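Local coordinates for dipicolinate synthase, B chain (Bacillus cereus, PDB 3MCU), which probably works with its partner subunit DpaA to convert dihydrodipicolinate to dipicolinate, the spore compound, using NADP, at residues D[97-100]-D[101-105]. Numbering follows the deposited sequence.
Sequences SMSK and FANAM. With PO4 (phosphate ion), chain J.
The Phe101 ring, CG anti to the backbone N (chi1 -169°), leads away from the preceding turn, whose Ser97 O lies 3.3 Å from Phe101 CB. It fills the apolar interface between helix 95-102 and strand 124-130, among Val124 and Leu126 of that strand, Leu111, Ala114 and Leu118 of helix 109-118, and Leu144 of helix 138-145; a large, flat hydrocarbon suits this place. The other flat group, the Asn103 amide, has Ser99 O beside it rather than over its face, 3.5 Å from CG. Along the backbone, Phe101 N donates to Ser97 O over 2.7 Å, Ala102 N to Met98 O, and Asn103 N to Ser99 O, the last bent to 139°. A Schellman motif ends the helix: Met105 N reaches back to Lys100 O over 2.9 Å and Ala104 N to Phe101 O over 2.9 Å. Ala104 turns the chain at positive phi (67°), a left-handed conformation less easy for a residue with a CB; its small methyl, directed away from the preceding turn, tolerates it. The reversal brings two long, flexible chains together, which cross obliquely, Met105 CE lying 3.8 Å from Lys100 CE. Lysine suits this place because its methylenes supply the apolar contact while NZ travels on to a salt bridge with Asp107 of a neighbouring subunit; Ser99 OG likewise bonds Asn103 O of that subunit. Ser97 OG donates to phosphate O4, modelled at 2.4 Å, a doubtfully short length. Ser97 thus adds one hydroxyl to an anion site completed by Thr94, Asn96, Gly14 and Ser41 at the helix start, probably occupied from the crystallisation liquor, whereas the last turn carries Ser99 and Lys100 into a mixed subunit interface of polar bonds and Met105 packing.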
loop_
_atom_site.group_PDB
_atom_site.type_symbol
_atom_site.label_atom_id
_atom_site.label_comp_id
_atom_site.label_asym_id
_atom_site.label_seq_id
_atom_site.Cartn_x
_atom_site.Cartn_y
_atom_site.Cartn_z
ATOM N N SER D 97 -12.879 -12.038 4.352
ATOM C CA SER D 97 -12.249 -12.034 5.684
ATOM C C SER D 97 -10.725 -11.881 5.602
ATOM O O SER D 97 -10.114 -11.268 6.454
ATOM C CB SER D 97 -12.587 -13.316 6.451
ATOM O OG SER D 97 -13.981 -13.452 6.671
HETATM N N MSE D 98 -10.113 -12.447 4.569
HETATM C CA MSE D 98 -8.678 -12.281 4.354
HETATM C C MSE D 98 -8.302 -10.807 4.138
HETATM O O MSE D 98 -7.301 -10.314 4.660
HETATM C CB MSE D 98 -8.224 -13.101 3.144
HETATM C CG MSE D 98 -6.744 -12.918 2.857
HETATM SE SE MSE D 98 -6.006 -14.236 1.622
HETATM C CE MSE D 98 -6.722 -13.496 -0.043
ATOM N N SER D 99 -9.098 -10.117 3.339
ATOM C CA SER D 99 -8.907 -8.700 3.110
ATOM C C SER D 99 -9.065 -7.929 4.406
ATOM O O SER D 99 -8.250 -7.066 4.727
ATOM C CB SER D 99 -9.918 -8.189 2.082
ATOM O OG SER D 99 -9.870 -6.775 2.017
ATOM N N LYS D 100 -10.113 -8.238 5.157
ATOM C CA LYS D 100 -10.339 -7.564 6.431
ATOM C C LYS D 100 -9.208 -7.846 7.438
ATOM O O LYS D 100 -8.692 -6.925 8.084
ATOM C CB LYS D 100 -11.716 -7.930 6.997
ATOM C CG LYS D 100 -12.886 -7.189 6.321
ATOM C CD LYS D 100 -14.246 -7.814 6.662
ATOM C CE LYS D 100 -15.387 -6.883 6.252
ATOM N NZ LYS D 100 -16.638 -7.591 5.833
ATOM N N PHE D 101 -8.818 -9.115 7.562
ATOM C CA PHE D 101 -7.681 -9.495 8.398
ATOM C C PHE D 101 -6.431 -8.696 8.001
ATOM O O PHE D 101 -5.800 -8.070 8.855
ATOM C CB PHE D 101 -7.415 -11.008 8.301
ATOM C CG PHE D 101 -6.440 -11.525 9.330
ATOM C CD1 PHE D 101 -6.421 -11.005 10.608
ATOM C CD2 PHE D 101 -5.564 -12.543 9.021
ATOM C CE1 PHE D 101 -5.537 -11.471 11.548
ATOM C CE2 PHE D 101 -4.679 -13.024 9.958
ATOM C CZ PHE D 101 -4.659 -12.494 11.218
ATOM N N ALA D 102 -6.077 -8.704 6.716
ATOM C CA ALA D 102 -4.860 -8.006 6.257
ATOM C C ALA D 102 -4.883 -6.524 6.594
ATOM O O ALA D 102 -3.838 -5.914 6.796
ATOM C CB ALA D 102 -4.662 -8.168 4.772
ATOM N N ASN D 103 -6.078 -5.948 6.636
ATOM C CA ASN D 103 -6.219 -4.526 6.924
ATOM C C ASN D 103 -6.482 -4.231 8.402
ATOM O O ASN D 103 -6.653 -3.081 8.784
ATOM C CB ASN D 103 -7.301 -3.904 6.039
ATOM C CG ASN D 103 -6.872 -3.804 4.591
ATOM O OD1 ASN D 103 -7.433 -4.467 3.716
ATOM N ND2 ASN D 103 -5.849 -3.003 4.332
ATOM N N ALA D 104 -6.493 -5.279 9.224
ATOM C CA ALA D 104 -6.674 -5.137 10.670
ATOM C C ALA D 104 -8.071 -4.638 11.063
ATOM O O ALA D 104 -8.221 -3.899 12.023
ATOM C CB ALA D 104 -5.590 -4.239 11.271
HETATM N N MSE D 105 -9.091 -5.057 10.329
HETATM C CA MSE D 105 -10.467 -4.842 10.753
HETATM C C MSE D 105 -10.878 -5.979 11.660
HETATM O O MSE D 105 -10.268 -7.051 11.622
HETATM C CB MSE D 105 -11.380 -4.754 9.540
HETATM C CG MSE D 105 -11.020 -3.581 8.648
HETATM SE SE MSE D 105 -12.094 -3.350 7.035
HETATM C CE MSE D 105 -13.865 -3.732 7.750
HETATM P P PO4 J . -17.292 -13.488 5.867
HETATM O O1 PO4 J . -17.299 -14.474 7.029
HETATM O O2 PO4 J . -17.176 -14.195 4.534
HETATM O O3 PO4 J . -18.575 -12.680 5.924
HETATM O O4 PO4 J . -16.118 -12.555 5.963
#